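N-acetyl-beta-D glucosaminidase (Rhizomucor miehei CAU432, PDB 4ZM6) probably removes beta-linked N-acetylglucosamine residues through its glycoside hydrolase family 3 part and carries a glucosamine N-acetyltransferase region that binds acetyl-CoA. Local coordinates at residues E12-L16 and S329-V333; D268-M272 and H300-F304. All blocks are in the same frame, centred on the assembly; numbering follows the deposited sequence.

Interaction 1 (E12-L16 and S329-V333); sequences EIGQL and SLQRV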
ATOM      1  N   GLU A  12     -12.373   4.983  42.708  1.00119.78           N
ATOM      2  CA  GLU A  12     -11.539   5.251  41.531  1.00115.25           C
ATOM      3  C   GLU A  12     -12.119   4.697  40.222  1.00115.21           C
ATOM      4  O   GLU A  12     -11.874   5.253  39.151  1.00119.05           O
ATOM      5  CB  GLU A  12     -10.122   4.709  41.756  1.00111.37           C
ATOM      6  CG  GLU A  12      -9.038   5.479  41.016  1.00111.16           C
ATOM      7  CD  GLU A  12      -7.639   5.204  41.540  1.00111.18           C
ATOM      8  OE1 GLU A  12      -6.670   5.705  40.930  1.00109.13           O
ATOM      9  OE2 GLU A  12      -7.499   4.495  42.560  1.00111.53           O
ATOM     10  N   ILE A  13     -12.906   3.626  40.315  1.00111.93           N
ATOM     11  CA  ILE A  13     -13.520   2.993  39.142  1.00107.97           C
ATOM     12  C   ILE A  13     -14.626   3.842  38.484  1.00102.66           C
ATOM     13  O   ILE A  13     -15.158   3.466  37.440  1.00 99.37           O
ATOM     14  CB  ILE A  13     -14.064   1.584  39.505  1.00111.60           C
ATOM     15  CG1 ILE A  13     -14.214   0.710  38.252  1.00113.81           C
ATOM     16  CG2 ILE A  13     -15.377   1.681  40.275  1.00112.14           C
ATOM     17  CD1 ILE A  13     -14.538  -0.738  38.549  1.00113.74           C
ATOM     18  N   GLY A  14     -14.981   4.973  39.091  1.00 99.66           N
ATOM     19  CA  GLY A  14     -15.919   5.915  38.478  1.00 96.46           C
ATOM     20  C   GLY A  14     -15.387   6.557  37.207  1.00 92.68           C
ATOM     21  O   GLY A  14     -16.161   6.910  36.315  1.00 91.76           O
ATOM     22  N   GLN A  15     -14.065   6.699  37.119  1.00 89.12           N
ATOM     23  CA  GLN A  15     -13.416   7.262  35.931  1.00 88.94           C
ATOM     24  C   GLN A  15     -13.646   6.400  34.676  1.00 86.55           C
ATOM     25  O   GLN A  15     -13.562   6.904  33.553  1.00 87.74           O
ATOM     26  CB  GLN A  15     -11.905   7.451  36.165  1.00 89.57           C
ATOM     27  CG  GLN A  15     -11.521   8.414  37.291  1.00 91.01           C
ATOM     28  CD  GLN A  15     -11.872   9.871  37.007  1.00 90.85           C
ATOM     29  OE1 GLN A  15     -13.023  10.287  37.144  1.00 89.15           O
ATOM     30  NE2 GLN A  15     -10.868  10.660  36.639  1.00 90.14           N
ATOM     31  N   LEU A  16     -13.950   5.115  34.876  1.00 80.65           N
ATOM     32  CA  LEU A  16     -14.177   4.166  33.778  1.00 77.09           C
ATOM     33  C   LEU A  16     -15.606   4.171  33.219  1.00 75.70           C
ATOM     34  O   LEU A  16     -15.983   3.249  32.493  1.00 74.50           O
ATOM     35  CB  LEU A  16     -13.814   2.740  34.227  1.00 75.64           C
ATOM     36  CG  LEU A  16     -12.341   2.332  34.154  1.00 76.48           C
ATOM     37  CD1 LEU A  16     -11.425   3.408  34.709  1.00 76.47           C
ATOM     38  CD2 LEU A  16     -12.115   1.001  34.858  1.00 75.79           C
ATOM     39  N   SER A 329      -6.162   0.523  32.961  1.00 85.94           N
ATOM     40  CA  SER A 329      -7.286   1.261  32.382  1.00 84.17           C
ATOM     41  C   SER A 329      -7.390   2.668  32.969  1.00 84.61           C
ATOM     42  O   SER A 329      -7.542   3.642  32.236  1.00 84.24           O
ATOM     43  CB  SER A 329      -8.599   0.506  32.603  1.00 83.13           C
ATOM     44  OG  SER A 329      -8.554  -0.782  32.016  1.00 81.28           O
ATOM     45  N   LEU A 330      -7.303   2.766  34.294  1.00 85.99           N
ATOM     46  CA  LEU A 330      -7.328   4.057  34.988  1.00 85.82           C
ATOM     47  C   LEU A 330      -6.138   4.937  34.600  1.00 83.88           C
ATOM     48  O   LEU A 330      -6.246   6.162  34.556  1.00 78.81           O
ATOM     49  CB  LEU A 330      -7.347   3.837  36.503  1.00 87.18           C
ATOM     50  CG  LEU A 330      -8.662   3.261  37.036  1.00 88.44           C
ATOM     51  CD1 LEU A 330      -8.463   2.531  38.357  1.00 89.54           C
ATOM     52  CD2 LEU A 330      -9.693   4.370  37.179  1.00 88.92           C
ATOM     53  N   GLN A 331      -5.007   4.292  34.332  1.00 85.11           N
ATOM     54  CA  GLN A 331      -3.812   4.958  33.810  1.00 87.27           C
ATOM     55  C   GLN A 331      -4.070   5.563  32.417  1.00 85.02           C
ATOM     56  O   GLN A 331      -3.712   6.716  32.160  1.00 87.32           O
ATOM     57  CB  GLN A 331      -2.640   3.954  33.777  1.00 89.62           C
ATOM     58  CG  GLN A 331      -1.408   4.354  32.970  1.00 92.93           C
ATOM     59  CD  GLN A 331      -0.354   5.086  33.787  1.00 97.45           C
ATOM     60  OE1 GLN A 331       0.843   4.805  33.668  1.00 96.49           O
ATOM     61  NE2 GLN A 331      -0.791   6.032  34.617  1.00 98.36           N
ATOM     62  N   ARG A 332      -4.690   4.783  31.530  1.00 78.34           N
ATOM     63  CA  ARG A 332      -4.999   5.238  30.169  1.00 73.82           C
ATOM     64  C   ARG A 332      -5.989   6.397  30.164  1.00 74.45           C
ATOM     65  O   ARG A 332      -5.886   7.307  29.333  1.00 75.30           O
ATOM     66  CB  ARG A 332      -5.560   4.092  29.321  1.00 71.28           C
ATOM     67  CG  ARG A 332      -4.540   3.031  28.936  1.00 70.08           C
ATOM     68  CD  ARG A 332      -5.140   2.027  27.964  1.00 68.85           C
ATOM     69  NE  ARG A 332      -4.376   0.776  27.877  1.00 67.90           N
ATOM     70  CZ  ARG A 332      -4.667  -0.357  28.522  1.00 65.21           C
ATOM     71  NH1 ARG A 332      -5.718  -0.447  29.330  1.00 65.93           N
ATOM     72  NH2 ARG A 332      -3.895  -1.421  28.352  1.00 63.30           N
ATOM     73  N   VAL A 333      -6.946   6.355  31.088  1.00 73.07           N
ATOM     74  CA  VAL A 333      -7.954   7.409  31.211  1.00 73.20           C
ATOM     75  C   VAL A 333      -7.352   8.678  31.816  1.00 72.94           C
ATOM     76  O   VAL A 333      -7.754   9.785  31.462  1.00 70.61           O
ATOM     77  CB  VAL A 333      -9.154   6.944  32.058  1.00 73.15           C
ATOM     78  CG1 VAL A 333     -10.173   8.067  32.221  1.00 73.82           C
ATOM     79  CG2 VAL A 333      -9.801   5.726  31.419  1.00 74.17           C
TER
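Leu330 reaches from helix 323-340 into the turn formed by Glu12 to Leu16. Its CA lies nearest that of Gln15, and its CB points toward the turn. Leu330 CB stays at the margin, 4.5 Å from Leu16 CD1. Further out, Leu330 CG lies beside the Leu16 side chain. The first torsion sets CG anti to the carbonyl carbon (chi1 -70°), and the two methyls then part. Leu330 CD1 lies against Glu12, 4.0 Å from Glu12 CG. Leu330 CD2 goes deeper into the turn and meets Gln15 CB at 3.9 Å. It also lies beside the Glu12 carbonyl oxygen and Leu16 CD1, though the modelled spacing to that carbon is too short to be trusted.

Leu16 crosses Leu330 at about a right angle. Leu16 CD1 also approaches Val333 CG2 at 4.3 Å, and Leu16 CD2 comes 4.2 Å from Ser329 CB. Leu16 also touches Ile326, one turn before Leu330 on helix 323-340. Val333 CG1, set anti to its own backbone N (chi1 178°), lies 3.8 Å from Gln15 O. Glu12 contributes the aliphatic part of an extended chain.

The segment 12-16 leads into strand 17-19, the first strand of the TIM-barrel-type glycosidase domain. Gly14 and Leu16 also make backbone hydrogen bonds to Gly40 and Ala296. The contact therefore joins the entry to the barrel to helix 323-340, the second helix after strand 296-298. Ser329 OG is hydrogen-bonded to Asp294 and to Glu325 O.

No hydrogen bond spans the two segments. The chemistry is that of branched aliphatic groups meeting methylenes and backbone, so the fit depends on shape and burial of carbon rather than on directed bonds.

Interaction 2 (D268-M272 and H300-F304); sequences DCLEM and HTLAF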
ATOM      1  N   ASP A 268     -19.982   1.104  22.767  1.00 68.28           N
ATOM      2  CA  ASP A 268     -21.160   1.836  22.324  1.00 70.52           C
ATOM      3  C   ASP A 268     -22.188   1.742  23.461  1.00 76.92           C
ATOM      4  O   ASP A 268     -21.999   0.967  24.410  1.00 78.72           O
ATOM      5  CB  ASP A 268     -21.698   1.235  21.016  1.00 68.68           C
ATOM      6  CG  ASP A 268     -22.666   2.159  20.282  1.00 67.16           C
ATOM      7  OD1 ASP A 268     -23.030   3.221  20.826  1.00 70.70           O
ATOM      8  OD2 ASP A 268     -23.070   1.821  19.150  1.00 64.13           O
ATOM      9  N   CYS A 269     -23.256   2.536  23.375  1.00 82.62           N
ATOM     10  CA  CYS A 269     -24.306   2.568  24.407  1.00 88.67           C
ATOM     11  C   CYS A 269     -24.746   1.164  24.837  1.00 86.42           C
ATOM     12  O   CYS A 269     -25.275   0.395  24.026  1.00 83.63           O
ATOM     13  CB  CYS A 269     -25.527   3.359  23.903  1.00 93.28           C
ATOM     14  SG  CYS A 269     -26.682   3.896  25.193  1.00 95.83           S
ATOM     15  N   LEU A 270     -24.537   0.845  26.113  1.00 84.14           N
ATOM     16  CA  LEU A 270     -24.916  -0.460  26.661  1.00 85.36           C
ATOM     17  C   LEU A 270     -26.431  -0.633  26.879  1.00 89.80           C
ATOM     18  O   LEU A 270     -26.865  -1.667  27.380  1.00 90.85           O
ATOM     19  CB  LEU A 270     -24.183  -0.719  27.984  1.00 84.01           C
ATOM     20  CG  LEU A 270     -22.667  -0.908  27.908  1.00 83.95           C
ATOM     21  CD1 LEU A 270     -22.067  -0.943  29.303  1.00 83.68           C
ATOM     22  CD2 LEU A 270     -22.316  -2.178  27.149  1.00 85.08           C
ATOM     23  N   GLU A 271     -27.230   0.368  26.514  1.00 95.45           N
ATOM     24  CA  GLU A 271     -28.685   0.294  26.665  1.00 99.04           C
ATOM     25  C   GLU A 271     -29.413  -0.018  25.358  1.00 99.12           C
ATOM     26  O   GLU A 271     -30.640  -0.103  25.340  1.00 98.76           O
ATOM     27  CB  GLU A 271     -29.221   1.595  27.265  1.00102.46           C
ATOM     28  CG  GLU A 271     -28.735   1.854  28.687  1.00104.50           C
ATOM     29  CD  GLU A 271     -29.477   2.985  29.378  1.00105.90           C
ATOM     30  OE1 GLU A 271     -30.523   3.436  28.858  1.00107.15           O
ATOM     31  OE2 GLU A 271     -29.009   3.429  30.450  1.00103.61           O
ATOM     32  N   MET A 272     -28.667  -0.192  24.269  1.00101.06           N
ATOM     33  CA  MET A 272     -29.256  -0.633  23.006  1.00100.02           C
ATOM     34  C   MET A 272     -29.689  -2.085  23.167  1.00102.69           C
ATOM     35  O   MET A 272     -29.156  -2.815  24.015  1.00103.31           O
ATOM     36  CB  MET A 272     -28.253  -0.500  21.859  1.00 98.12           C
ATOM     37  CG  MET A 272     -27.814   0.931  21.581  1.00 97.00           C
ATOM     38  SD  MET A 272     -26.200   1.038  20.785  1.00 91.22           S
ATOM     39  CE  MET A 272     -26.641   0.848  19.062  1.00 88.28           C
ATOM     40  N   HIS A 300     -28.656   7.726  28.742  1.00119.29           N
ATOM     41  CA  HIS A 300     -30.107   7.725  29.018  1.00119.73           C
ATOM     42  C   HIS A 300     -30.508   7.310  30.456  1.00120.09           C
ATOM     43  O   HIS A 300     -30.255   8.060  31.402  1.00123.67           O
ATOM     44  CB  HIS A 300     -30.894   6.927  27.958  1.00118.90           C
ATOM     45  CG  HIS A 300     -30.644   7.374  26.551  1.00120.15           C
ATOM     46  ND1 HIS A 300     -29.664   6.817  25.756  1.00117.41           N
ATOM     47  CD2 HIS A 300     -31.249   8.319  25.794  1.00121.03           C
ATOM     48  CE1 HIS A 300     -29.675   7.402  24.573  1.00117.17           C
ATOM     49  NE2 HIS A 300     -30.628   8.317  24.569  1.00119.07           N
ATOM     50  N   THR A 301     -31.113   6.132  30.625  1.00116.64           N
ATOM     51  CA  THR A 301     -31.928   5.845  31.818  1.00112.90           C
ATOM     52  C   THR A 301     -31.144   5.415  33.063  1.00111.73           C
ATOM     53  O   THR A 301     -30.628   4.295  33.142  1.00104.25           O
ATOM     54  CB  THR A 301     -33.017   4.786  31.526  1.00109.58           C
ATOM     55  OG1 THR A 301     -32.413   3.508  31.300  1.00108.01           O
ATOM     56  CG2 THR A 301     -33.853   5.186  30.311  1.00107.32           C
ATOM     57  N   LEU A 302     -31.086   6.320  34.040  1.00115.44           N
ATOM     58  CA  LEU A 302     -30.540   6.024  35.361  1.00118.12           C
ATOM     59  C   LEU A 302     -31.381   4.951  36.048  1.00121.19           C
ATOM     60  O   LEU A 302     -32.610   5.001  36.019  1.00123.72           O
ATOM     61  CB  LEU A 302     -30.491   7.297  36.219  1.00117.60           C
ATOM     62  CG  LEU A 302     -30.291   7.185  37.737  1.00117.13           C
ATOM     63  CD1 LEU A 302     -29.118   6.297  38.122  1.00115.09           C
ATOM     64  CD2 LEU A 302     -30.115   8.578  38.323  1.00117.19           C
ATOM     65  N   ALA A 303     -30.683   4.001  36.666  1.00122.18           N
ATOM     66  CA  ALA A 303     -31.239   2.801  37.306  1.00121.05           C
ATOM     67  C   ALA A 303     -30.263   1.702  36.941  1.00119.85           C
ATOM     68  O   ALA A 303     -29.770   0.971  37.801  1.00118.31           O
ATOM     69  CB  ALA A 303     -32.640   2.454  36.812  1.00119.41           C
ATOM     70  N   PHE A 304     -29.985   1.614  35.641  1.00117.41           N
ATOM     71  CA  PHE A 304     -28.903   0.788  35.124  1.00113.99           C
ATOM     72  C   PHE A 304     -27.560   1.351  35.581  1.00114.67           C
ATOM     73  O   PHE A 304     -26.667   0.600  35.984  1.00108.84           O
ATOM     74  CB  PHE A 304     -28.943   0.745  33.594  1.00109.97           C
ATOM     75  CG  PHE A 304     -30.219   0.176  33.022  1.00106.16           C
ATOM     76  CD1 PHE A 304     -30.747  -1.019  33.496  1.00106.36           C
ATOM     77  CD2 PHE A 304     -30.876   0.823  31.985  1.00103.01           C
ATOM     78  CE1 PHE A 304     -31.912  -1.541  32.959  1.00105.32           C
ATOM     79  CE2 PHE A 304     -32.039   0.304  31.442  1.00102.18           C
ATOM     80  CZ  PHE A 304     -32.558  -0.880  31.930  1.00103.30           C
TER
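Glu271 OE1 is gripped twice by Thr301. Thr301 OG1 donates to Glu271 OE1 at 3.1 Å, from above the carboxylate plane. Thr301 N donates to the syn lone pair of Glu271 OE1 at 3.3 Å, with an N-H...O angle of 162°. Thr301 can offer both groups because OG1 sits between its backbone N and carbonyl carbon (chi1 69°). The two bonds should limit rotation of the carboxylate. His300 CB adds an apolar neighbour, 3.6 Å from Glu271 OE1.

Glu271 belongs to a type I beta turn, Cys269 to Met272, that follows strand 264-267. Segment 300-304 follows strand 296-298. In a TIM-barrel fold both loops would leave the C-terminal ends of strands, the face that carries the active site in such enzymes.

Glu271 OE2 faces the edge of the Phe304 ring, 3.6 Å from Phe304 CD2. Carboxylate and ring planes are 73° apart. Phe304 opens helix 304-318 and also rests on Thr281 and Pro282. Cys269 SG lies near the plane of the His300 ring, at its edge and 5.3 Å from the centroid. The His300 ring in turn meets that of Phe45.

In the fold
Both interactions belong to the glycosidase domain, about 19 Å apart between centres and without direct touch. In a TIM-barrel fold they would use opposite ends of the strands. In interaction 1 the chain is about to enter strand 17-19, whereas in interaction 2 it has just left strands 264-267 and 296-298. Strand 296-298 connects them, since it pairs with 17-19 and leads into segment 300-304. Interaction 1 is partly buried, aliphatic and without hydrogen bonds, and it sets a helix against a turn. Interaction 2 is a surface contact between two loops, centred on a hydrogen-bonded carboxylate, with the Phe304 ring edge against that carboxylate and the His300 ring at the margin.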